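Local structure of immunoreactive 84kD antigen PG93 (5M11) at residues N250-I255 against F264-V269; R320-R325 against I376-G381; Y461-N466 against H514-Q519; D672-Y677 against V689-L694. The protein is an essential surface component of the type IX secretion system of Porphyromonas gingivalis and binds zinc and calcium ions. One frame throughout, in Å; residues are numbered along the deposited sequence.

Interaction 1: residues N250-I255 against F264-V269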
# COMPACT_ATOMS: atom_id res chain seq x y z
N ASN A 250 -10.22 15.82 25.46
CA ASN A 250 -10.77 15.09 26.62
C ASN A 250 -12.32 15.09 26.68
O ASN A 250 -12.87 14.20 27.34
CB ASN A 250 -10.16 15.51 28.00
CG ASN A 250 -10.70 16.75 28.68
OD1 ASN A 250 -11.85 16.80 29.13
ND2 ASN A 250 -9.84 17.73 28.90
N ARG A 251 -13.03 16.02 26.01
CA ARG A 251 -14.49 16.00 26.06
C ARG A 251 -15.15 16.46 24.73
O ARG A 251 -14.50 17.11 23.91
CB ARG A 251 -15.01 16.84 27.25
CG ARG A 251 -14.99 18.36 27.08
CD ARG A 251 -13.67 19.01 27.43
NE ARG A 251 -13.71 20.45 27.17
CZ ARG A 251 -12.66 21.19 26.82
NH1 ARG A 251 -11.46 20.63 26.69
NH2 ARG A 251 -12.81 22.49 26.59
N ILE A 252 -16.43 16.08 24.54
CA ILE A 252 -17.29 16.44 23.39
C ILE A 252 -18.41 17.34 23.89
O ILE A 252 -18.82 17.22 25.06
CB ILE A 252 -17.89 15.19 22.65
CG1 ILE A 252 -16.85 14.37 21.91
CG2 ILE A 252 -19.02 15.56 21.68
CD1 ILE A 252 -17.45 13.04 21.43
N TYR A 253 -18.92 18.20 22.99
CA TYR A 253 -20.07 19.07 23.19
C TYR A 253 -21.07 18.74 22.12
O TYR A 253 -20.80 18.92 20.94
CB TYR A 253 -19.71 20.56 23.17
CG TYR A 253 -18.77 20.99 24.26
CD1 TYR A 253 -19.25 21.50 25.46
CD2 TYR A 253 -17.39 20.97 24.06
CE1 TYR A 253 -18.38 21.92 26.46
CE2 TYR A 253 -16.51 21.40 25.05
CZ TYR A 253 -17.01 21.87 26.25
OH TYR A 253 -16.15 22.28 27.23
N PHE A 254 -22.21 18.21 22.54
CA PHE A 254 -23.29 17.87 21.63
C PHE A 254 -24.35 18.97 21.69
O PHE A 254 -25.00 19.13 22.73
CB PHE A 254 -23.88 16.48 21.97
CG PHE A 254 -25.10 16.12 21.15
CD1 PHE A 254 -25.13 16.32 19.78
CD2 PHE A 254 -26.23 15.59 21.76
CE1 PHE A 254 -26.26 16.00 19.03
CE2 PHE A 254 -27.36 15.27 21.02
CZ PHE A 254 -27.37 15.47 19.65
N ILE A 255 -24.50 19.71 20.58
CA ILE A 255 -25.47 20.80 20.46
C ILE A 255 -26.65 20.32 19.62
O ILE A 255 -26.45 19.84 18.50
CB ILE A 255 -24.83 22.11 19.89
CG1 ILE A 255 -23.63 22.57 20.76
CG2 ILE A 255 -25.85 23.27 19.71
CD1 ILE A 255 -22.43 22.92 19.96
N PHE A 264 -19.80 15.25 27.05
CA PHE A 264 -19.40 13.85 27.19
C PHE A 264 -17.89 13.74 27.34
O PHE A 264 -17.17 14.28 26.49
CB PHE A 264 -19.85 13.02 25.98
CG PHE A 264 -21.33 12.99 25.72
CD1 PHE A 264 -22.15 12.09 26.40
CD2 PHE A 264 -21.91 13.81 24.76
CE1 PHE A 264 -23.52 12.04 26.14
CE2 PHE A 264 -23.28 13.75 24.51
CZ PHE A 264 -24.08 12.86 25.19
N PRO A 265 -17.37 13.01 28.35
CA PRO A 265 -15.91 12.86 28.45
C PRO A 265 -15.34 11.84 27.44
O PRO A 265 -14.96 10.73 27.80
CB PRO A 265 -15.71 12.43 29.90
CG PRO A 265 -16.96 11.72 30.25
CD PRO A 265 -18.07 12.28 29.42
N ILE A 266 -15.30 12.23 26.15
CA ILE A 266 -14.74 11.39 25.08
C ILE A 266 -13.58 12.14 24.45
O ILE A 266 -13.78 13.17 23.80
CB ILE A 266 -15.75 10.93 23.98
CG1 ILE A 266 -17.22 10.74 24.48
CG2 ILE A 266 -15.25 9.68 23.28
CD1 ILE A 266 -17.51 9.56 25.41
N ALA A 267 -12.36 11.61 24.64
CA ALA A 267 -11.12 12.16 24.10
C ALA A 267 -10.84 11.67 22.67
O ALA A 267 -11.38 10.65 22.24
CB ALA A 267 -9.97 11.77 25.00
N ASP A 268 -9.98 12.42 21.96
CA ASP A 268 -9.45 12.15 20.62
C ASP A 268 -10.54 11.56 19.70
O ASP A 268 -10.56 10.35 19.44
CB ASP A 268 -8.22 11.22 20.71
CG ASP A 268 -7.13 11.62 21.72
OD1 ASP A 268 -6.76 12.81 21.76
OD2 ASP A 268 -6.60 10.71 22.42
N VAL A 269 -11.46 12.43 19.26
CA VAL A 269 -12.58 12.08 18.39
C VAL A 269 -12.31 12.71 17.03
O VAL A 269 -12.18 13.92 16.93
CB VAL A 269 -13.95 12.51 18.99
CG1 VAL A 269 -15.10 12.16 18.04
CG2 VAL A 269 -14.17 11.88 20.36

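Interaction 2: residues R320-R325 against I376-G381. With ZN (zinc ion), chain J.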
# COMPACT_ATOMS: atom_id res chain seq x y z
N ARG A 320 10.12 -10.63 3.30
CA ARG A 320 10.78 -11.92 3.08
C ARG A 320 9.72 -13.01 3.16
O ARG A 320 8.76 -12.84 3.91
CB ARG A 320 11.90 -12.16 4.14
CG ARG A 320 13.16 -11.26 4.10
CD ARG A 320 14.11 -11.51 2.93
NE ARG A 320 14.46 -12.93 2.78
CZ ARG A 320 15.05 -13.48 1.72
NH1 ARG A 320 15.39 -12.73 0.67
NH2 ARG A 320 15.32 -14.78 1.70
N PHE A 321 9.86 -14.11 2.41
CA PHE A 321 8.90 -15.22 2.54
C PHE A 321 9.65 -16.48 2.96
O PHE A 321 10.47 -16.99 2.20
CB PHE A 321 8.08 -15.47 1.28
CG PHE A 321 6.80 -16.21 1.59
CD1 PHE A 321 5.65 -15.51 1.94
CD2 PHE A 321 6.75 -17.59 1.58
CE1 PHE A 321 4.48 -16.19 2.26
CE2 PHE A 321 5.58 -18.27 1.93
CZ PHE A 321 4.45 -17.57 2.26
N SER A 322 9.40 -16.96 4.20
CA SER A 322 10.05 -18.16 4.74
C SER A 322 9.07 -19.00 5.57
O SER A 322 8.16 -18.45 6.16
CB SER A 322 11.26 -17.80 5.61
OG SER A 322 11.91 -16.59 5.25
N HIS A 323 9.30 -20.32 5.63
CA HIS A 323 8.53 -21.29 6.42
C HIS A 323 7.00 -21.09 6.32
O HIS A 323 6.32 -21.17 7.35
CB HIS A 323 8.97 -21.27 7.90
CG HIS A 323 10.45 -21.43 8.14
ND1 HIS A 323 11.15 -22.53 7.67
CD2 HIS A 323 11.30 -20.63 8.83
CE1 HIS A 323 12.40 -22.36 8.07
NE2 HIS A 323 12.53 -21.23 8.77
N GLY A 324 6.51 -20.86 5.09
CA GLY A 324 5.10 -20.60 4.76
C GLY A 324 4.51 -19.36 5.40
O GLY A 324 3.29 -19.29 5.62
N ARG A 325 5.37 -18.37 5.73
CA ARG A 325 5.02 -17.12 6.39
C ARG A 325 5.67 -15.95 5.68
O ARG A 325 6.78 -16.08 5.13
CB ARG A 325 5.51 -17.12 7.85
CG ARG A 325 4.53 -17.67 8.84
CD ARG A 325 5.18 -18.01 10.17
NE ARG A 325 4.24 -18.65 11.08
CZ ARG A 325 4.09 -19.96 11.22
NH1 ARG A 325 4.86 -20.80 10.53
NH2 ARG A 325 3.18 -20.45 12.05
N ILE A 376 14.65 -7.82 8.12
CA ILE A 376 14.30 -9.08 8.77
C ILE A 376 15.30 -10.14 8.34
O ILE A 376 15.85 -10.09 7.22
CB ILE A 376 12.85 -9.53 8.43
CG1 ILE A 376 11.84 -8.34 8.33
CG2 ILE A 376 12.35 -10.62 9.42
CD1 ILE A 376 11.37 -7.67 9.66
N ALA A 377 15.56 -11.10 9.25
CA ALA A 377 16.39 -12.28 9.02
C ALA A 377 15.76 -13.42 9.77
O ALA A 377 15.65 -13.34 10.99
CB ALA A 377 17.83 -12.05 9.44
N VAL A 378 15.24 -14.42 9.05
CA VAL A 378 14.56 -15.58 9.64
C VAL A 378 15.54 -16.75 9.72
O VAL A 378 16.27 -17.00 8.76
CB VAL A 378 13.31 -15.97 8.81
CG1 VAL A 378 12.48 -17.02 9.53
CG2 VAL A 378 12.46 -14.75 8.48
N SER A 379 15.53 -17.49 10.83
CA SER A 379 16.41 -18.64 10.91
C SER A 379 15.87 -19.79 10.05
O SER A 379 14.71 -19.77 9.63
CB SER A 379 16.57 -19.09 12.36
OG SER A 379 15.34 -19.62 12.84
N ASN A 380 16.75 -20.75 9.73
CA ASN A 380 16.46 -21.99 9.01
C ASN A 380 15.95 -22.98 10.05
O ASN A 380 16.57 -23.11 11.11
CB ASN A 380 17.72 -22.53 8.29
CG ASN A 380 18.95 -21.62 8.29
OD1 ASN A 380 18.97 -20.58 7.62
ND2 ASN A 380 20.02 -22.02 8.99
N GLY A 381 14.80 -23.58 9.82
CA GLY A 381 14.23 -24.53 10.76
C GLY A 381 13.36 -23.97 11.88
O GLY A 381 12.44 -24.66 12.33
ZN ZN J . 10.05 -24.21 8.02

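Interaction 3: residues Y461-N466 against H514-Q519. With ZN (zinc ion), chain G.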
# COMPACT_ATOMS: atom_id res chain seq x y z
N TYR A 461 36.72 -4.20 5.95
CA TYR A 461 37.75 -4.08 4.93
C TYR A 461 37.94 -2.58 4.69
O TYR A 461 36.95 -1.91 4.43
CB TYR A 461 37.37 -4.86 3.68
CG TYR A 461 36.98 -6.30 3.95
CD1 TYR A 461 37.96 -7.26 4.21
CD2 TYR A 461 35.64 -6.70 3.94
CE1 TYR A 461 37.61 -8.59 4.45
CE2 TYR A 461 35.28 -8.03 4.17
CZ TYR A 461 36.27 -8.97 4.41
OH TYR A 461 35.93 -10.29 4.62
N PRO A 462 39.16 -2.01 4.87
CA PRO A 462 39.34 -0.53 4.75
C PRO A 462 38.60 0.17 3.60
O PRO A 462 38.10 1.28 3.80
CB PRO A 462 40.85 -0.37 4.57
CG PRO A 462 41.45 -1.56 5.22
CD PRO A 462 40.43 -2.67 5.26
N ASP A 463 38.52 -0.47 2.42
CA ASP A 463 37.83 0.04 1.22
C ASP A 463 36.28 0.22 1.47
O ASP A 463 35.69 1.11 0.86
CB ASP A 463 38.11 -0.86 -0.02
CG ASP A 463 38.60 -2.28 0.27
OD1 ASP A 463 39.82 -2.47 0.50
OD2 ASP A 463 37.75 -3.20 0.28
N VAL A 464 35.66 -0.58 2.36
CA VAL A 464 34.22 -0.49 2.70
C VAL A 464 33.96 0.03 4.15
O VAL A 464 32.80 0.29 4.48
CB VAL A 464 33.42 -1.81 2.49
CG1 VAL A 464 33.25 -2.14 1.02
CG2 VAL A 464 34.03 -2.98 3.27
N ALA A 465 35.00 0.17 5.00
CA ALA A 465 34.83 0.63 6.38
C ALA A 465 34.35 2.09 6.45
O ALA A 465 34.71 2.92 5.61
CB ALA A 465 36.11 0.46 7.17
N ASN A 466 33.48 2.35 7.45
CA ASN A 466 32.85 3.62 7.86
C ASN A 466 31.82 4.18 6.86
O ASN A 466 31.33 5.29 7.09
CB ASN A 466 33.91 4.68 8.17
CG ASN A 466 34.71 4.36 9.40
OD1 ASN A 466 34.17 4.30 10.51
ND2 ASN A 466 36.02 4.15 9.24
N HIS A 514 38.06 -11.27 -0.51
CA HIS A 514 37.04 -10.23 -0.74
C HIS A 514 37.33 -9.43 -1.98
O HIS A 514 38.49 -9.24 -2.37
CB HIS A 514 36.87 -9.28 0.48
CG HIS A 514 37.84 -8.13 0.53
ND1 HIS A 514 39.08 -8.26 1.14
CD2 HIS A 514 37.70 -6.86 0.06
CE1 HIS A 514 39.66 -7.07 1.01
NE2 HIS A 514 38.87 -6.20 0.36
N LEU A 515 36.28 -8.91 -2.58
CA LEU A 515 36.41 -8.07 -3.75
C LEU A 515 35.38 -6.99 -3.69
O LEU A 515 34.17 -7.26 -3.77
CB LEU A 515 36.31 -8.86 -5.07
CG LEU A 515 36.54 -8.05 -6.37
CD1 LEU A 515 38.02 -7.74 -6.57
CD2 LEU A 515 35.95 -8.75 -7.56
N TYR A 516 35.86 -5.75 -3.57
CA TYR A 516 35.01 -4.58 -3.62
C TYR A 516 34.92 -4.09 -5.11
O TYR A 516 35.94 -3.71 -5.72
CB TYR A 516 35.49 -3.49 -2.64
CG TYR A 516 34.73 -2.18 -2.75
CD1 TYR A 516 33.34 -2.16 -2.73
CD2 TYR A 516 35.40 -0.97 -2.84
CE1 TYR A 516 32.63 -0.97 -2.84
CE2 TYR A 516 34.71 0.23 -2.93
CZ TYR A 516 33.32 0.23 -2.94
OH TYR A 516 32.64 1.41 -3.03
N VAL A 517 33.70 -4.18 -5.69
CA VAL A 517 33.41 -3.80 -7.07
C VAL A 517 32.51 -2.53 -7.04
O VAL A 517 31.28 -2.62 -7.01
CB VAL A 517 32.89 -4.98 -7.96
CG1 VAL A 517 31.76 -5.74 -7.31
CG2 VAL A 517 32.52 -4.54 -9.37
N GLU A 518 33.18 -1.35 -7.00
CA GLU A 518 32.63 0.00 -7.00
C GLU A 518 31.76 0.21 -8.25
O GLU A 518 30.72 0.86 -8.17
CB GLU A 518 33.77 1.03 -6.94
CG GLU A 518 33.32 2.46 -6.70
CD GLU A 518 34.19 3.55 -7.31
OE1 GLU A 518 33.70 4.69 -7.43
OE2 GLU A 518 35.35 3.26 -7.68
N GLN A 519 32.20 -0.36 -9.40
CA GLN A 519 31.48 -0.32 -10.68
C GLN A 519 31.76 -1.59 -11.49
O GLN A 519 32.92 -2.02 -11.62
CB GLN A 519 31.83 0.94 -11.49
CG GLN A 519 30.96 1.17 -12.75
CD GLN A 519 29.55 1.65 -12.50
OE1 GLN A 519 28.66 1.46 -13.33
NE2 GLN A 519 29.29 2.32 -11.37
ZN ZN G . 39.05 -4.42 -0.78

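Interaction 4: residues D672-Y677 against V689-L694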
# COMPACT_ATOMS: atom_id res chain seq x y z
N ASP A 672 -7.35 -29.48 -12.68
CA ASP A 672 -8.79 -29.72 -12.57
C ASP A 672 -9.61 -28.43 -12.76
O ASP A 672 -10.82 -28.49 -12.96
CB ASP A 672 -9.14 -30.36 -11.22
CG ASP A 672 -8.85 -31.85 -11.06
OD1 ASP A 672 -9.30 -32.44 -10.05
OD2 ASP A 672 -8.11 -32.41 -11.92
N GLY A 673 -8.93 -27.28 -12.73
CA GLY A 673 -9.57 -25.98 -12.88
C GLY A 673 -9.43 -25.29 -14.23
O GLY A 673 -9.76 -24.11 -14.34
N VAL A 674 -8.96 -25.99 -15.28
CA VAL A 674 -8.80 -25.35 -16.59
C VAL A 674 -10.21 -25.15 -17.23
O VAL A 674 -11.08 -26.00 -17.05
CB VAL A 674 -7.80 -26.09 -17.53
CG1 VAL A 674 -7.62 -25.37 -18.85
CG2 VAL A 674 -6.44 -26.27 -16.85
N TYR A 675 -10.43 -24.00 -17.92
CA TYR A 675 -11.69 -23.67 -18.59
C TYR A 675 -11.51 -22.62 -19.72
O TYR A 675 -10.57 -21.84 -19.69
CB TYR A 675 -12.75 -23.20 -17.58
CG TYR A 675 -12.43 -21.90 -16.88
CD1 TYR A 675 -13.13 -20.73 -17.19
CD2 TYR A 675 -11.50 -21.84 -15.85
CE1 TYR A 675 -12.88 -19.54 -16.51
CE2 TYR A 675 -11.26 -20.66 -15.15
CZ TYR A 675 -11.94 -19.51 -15.49
OH TYR A 675 -11.66 -18.33 -14.84
N VAL A 676 -12.43 -22.62 -20.71
CA VAL A 676 -12.42 -21.67 -21.83
C VAL A 676 -13.62 -20.77 -21.70
O VAL A 676 -14.72 -21.25 -21.44
CB VAL A 676 -12.43 -22.31 -23.25
CG1 VAL A 676 -11.85 -21.36 -24.29
CG2 VAL A 676 -11.72 -23.65 -23.31
N TYR A 677 -13.42 -19.47 -21.94
CA TYR A 677 -14.49 -18.50 -21.94
C TYR A 677 -14.19 -17.47 -23.02
O TYR A 677 -13.07 -16.97 -23.12
CB TYR A 677 -14.74 -17.87 -20.55
CG TYR A 677 -13.66 -16.95 -20.05
CD1 TYR A 677 -13.74 -15.57 -20.22
CD2 TYR A 677 -12.57 -17.45 -19.34
CE1 TYR A 677 -12.76 -14.71 -19.72
CE2 TYR A 677 -11.57 -16.60 -18.85
CZ TYR A 677 -11.67 -15.23 -19.05
OH TYR A 677 -10.68 -14.40 -18.57
N VAL A 689 -11.01 -16.25 -27.56
CA VAL A 689 -11.19 -17.08 -26.34
C VAL A 689 -10.01 -16.93 -25.37
O VAL A 689 -8.89 -16.63 -25.78
CB VAL A 689 -11.48 -18.59 -26.59
CG1 VAL A 689 -12.80 -18.79 -27.33
CG2 VAL A 689 -10.34 -19.29 -27.31
N THR A 690 -10.29 -17.18 -24.07
CA THR A 690 -9.30 -17.15 -22.99
C THR A 690 -9.28 -18.50 -22.27
O THR A 690 -10.31 -18.95 -21.76
CB THR A 690 -9.60 -16.00 -22.00
OG1 THR A 690 -9.62 -14.78 -22.73
CG2 THR A 690 -8.57 -15.92 -20.84
N ILE A 691 -8.08 -19.15 -22.24
CA ILE A 691 -7.84 -20.38 -21.49
C ILE A 691 -7.48 -19.91 -20.12
O ILE A 691 -6.57 -19.10 -19.99
CB ILE A 691 -6.76 -21.35 -22.09
CG1 ILE A 691 -6.95 -21.63 -23.62
CG2 ILE A 691 -6.68 -22.65 -21.28
CD1 ILE A 691 -8.31 -22.05 -24.08
N ALA A 692 -8.22 -20.36 -19.10
CA ALA A 692 -7.95 -19.92 -17.73
C ALA A 692 -7.88 -21.12 -16.78
O ALA A 692 -8.12 -22.26 -17.21
CB ALA A 692 -9.01 -18.93 -17.29
N GLY A 693 -7.49 -20.86 -15.52
CA GLY A 693 -7.29 -21.87 -14.49
C GLY A 693 -6.07 -22.76 -14.73
O GLY A 693 -5.97 -23.83 -14.12
N LEU A 694 -5.14 -22.31 -15.59
CA LEU A 694 -3.92 -23.03 -15.92
C LEU A 694 -2.86 -22.93 -14.84
O LEU A 694 -3.09 -22.31 -13.79
CB LEU A 694 -3.31 -22.47 -17.23
CG LEU A 694 -4.06 -22.67 -18.53
CD1 LEU A 694 -3.48 -21.82 -19.57
CD2 LEU A 694 -3.97 -24.08 -19.00

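Interaction 1: residues N250-I255 against F264-V269
Ile252 is the bump of this contact, and the bend formed by Ile266 and Val269 is the hollow. Its CG1 branch is anti to the carbonyl carbon and then runs on extended (chi2 170°), which carries CD1 into the bend. There Ile252 CD1 lies 3.7 Å from Ile266 CB and 3.6 Å from Val269 CG2. The side chains of Ile252 and Val269 meet at about a right angle.

A second fit sets a methylene against a ring edge. Phe254 CB sits at the edge of the Phe264 ring, near its plane, 3.8 Å from Phe264 CE2. The ring of Phe254 leads away and stacks on Phe245. At the other end, Ala267 CB rests against Asn250 CA at 3.8 Å, though Asn250 is poorly ordered.

The backbone sets the register. Ile252 and Phe264 form an antiparallel hydrogen-bonded pair: Ile252 N gives to Phe264 O at 2.8 Å, and Phe264 N gives to Ile252 O at 3.0 Å. Phe264 O also accepts from Ile266 N, which closes an inverse gamma turn centred on Pro265. The turn swings the chain round the Ile252 side chain.

Strands 252-256 and 260-264 are neighbours in a four-stranded antiparallel sheet resembling a propeller blade. The loop then leads to strand 271-273 of the next sheet. On the way Val269, like Ile252, touches Cys247 of strand 244-247, and Ile266 reaches Leu285.

Interaction 2: residues R320-R325 against I376-G381
His323 points its imidazole at the backbone of Ser379 and holds a zinc ion with the other ring nitrogen. His323 NE2 gives its N-H to Ser379 O at 2.8 Å. The bond is fairly straight, 160° at the hydrogen. The oxygen lies close to the ring plane, and the nitrogen lies in the carbonyl plane, so the two flat groups meet at their edges. This bond limits rotation of the ring and leaves ND1 for the metal, with His323 ND1 2.0 Å from the zinc. One further atom from outside the two segments binds the same ion, and a cacodylate ion, probably from the crystallisation liquor, lies close by.

Val378 lies beside the histidine. The two side chains run in opposite senses and overlap along their flanks, and Val378 CG1 comes 3.9 Å from His323 CD2, approaching obliquely. With CG1 anti to the backbone N (chi1 -171°), CG2 is left to meet the serine, and Val378 CG2 lies 3.8 Å from Ser322 OG. CG1 is thus the methyl nearer His323 and CG2 the one nearer the Ser322 hydroxyl.

His323 is offered by a type I' turn from Ser322 to Arg325. Ser322 N bonds to Arg325 O, and Arg325 N to Ser322 O, closing the hairpin between strands 318-322 and 325-329. Ser379 OG is taken up by His385 O.

Strands 318-322 and 373-378 are each the first strand of a four-stranded antiparallel sheet. Their touching parts run 17° apart, nearly parallel, with no backbone-to-backbone bond between them. Such packing of first strands is consistent with adjacent blades of a beta-propeller, here with a zinc site at the hairpin turn.

Interaction 3: residues Y461-N466 against H514-Q519
Tyr461 and Asp463 lie on a tight loop beside strand 513-517, with the CA of Tyr461 8.4 Å from the CA of His514 and the CA of Asp463 7.3 Å from the CA of Tyr516. The loop is held by Tyr461 O, which accepts from Val464 N and Ala465 N on opposite faces of its plane.

A zinc ion joins the two segments. Asp463 grips it with both oxygens, unequally: Asp463 OD2 is 2.1 Å and OD1 2.5 Å from the metal. His514 NE2 is the third ligand atom, at 2.1 Å from the zinc. The carboxylate and the imidazole are nearly coplanar, with planes 17° apart. OD2 and NE2 are brought close by the metal they share and are not hydrogen-bonded to each other.

The imidazole also lies against Tyr461 in an offset stack, with the ring centroids of Tyr461 and His514 4.1 Å apart and the planes at 20°. A chi1 of 85° places CG of His514 between its backbone N and carbonyl carbon, which lays its ring over the face of Tyr461. Tyr461 OH bonds to OD2 of Asp512, a residue that binds the nearby calcium ion.

Farther along the strand, Val464 CG1 sits over one face of the Tyr516 ring, 3.8 Å from Tyr516 CD1. Tyr516 CB touches Asp463 OD2 at 3.7 Å.

The zinc would draw charge from the imidazole, which should suit its stack on the electron-rich tyrosine ring. By taking ligands from both segments the metal cross-links loop and strand, and Tyr461 links it, through Asp512, to the calcium site.

Interaction 4: residues D672-Y677 against V689-L694
Tyr677 and Thr690 are cross-strand neighbours in a beta hairpin, side by side on the same face of the sheet. Its strands 675-677 and 689-692 run antiparallel. CB and CG of Tyr677 raise the ring over the partner strand. A chi1 of 69° puts CG between the backbone N and the carbonyl carbon, which lays the ring across Thr690 rather than out along its own strand. CD2 of Tyr677 then meets Thr690 O at 3.6 Å. Tyr677 CE2 lies 3.8 Å from Ala692 CB, which comes to the edge of the ring. Tyr677 CZ is 3.6 Å from Thr690 CG2, and the OH at the tip reaches the same methyl at 3.5 Å. Thr690 CB sits over the ring face in a CH-pi contact. Thr690 OG1 bonds instead to Lys721 NZ.

Tyr675 repeats the pattern two residues back along the strand, at the next hydrogen-bonded pair, with Ala692 CB 3.5 Å from Tyr675 CZ and over the ring face. Four backbone bonds hold the two tyrosine pairs.

Val676 and Ile691 form the non-hydrogen-bonded pair between them and point to the other face. Val676 CG1 meets Ile691 CD1 at 3.6 Å. That face packs on strands 735-742 and 749-756, as between the two sheets of a beta sandwich.

At the end of the hairpin Gly693 takes a positive phi. Gly693 CA lies 3.3 Å from Gly673 O in a nearly straight CA-H...O contact.

The four contacts follow one another along the chain, and none touches another. Interactions 2 and 3 are the metal-binding pair, each with a zinc ion of its own. The centres of these two contacts are about 29 Å apart and their nearest atoms about 19 Å. Interaction 1 lies away from the annotated metal sites, its centre about 46 Å from that of interaction 2 and about 59 Å from that of interaction 3. Interaction 4 lies beyond the centre of the chain from interaction 1, their centres about 57 Å apart. Its nearest atoms are about 18 Å from interaction 2. A calcium ion lies about 10 Å from the side chain of Leu694, while another is about 7 Å from that of Tyr461.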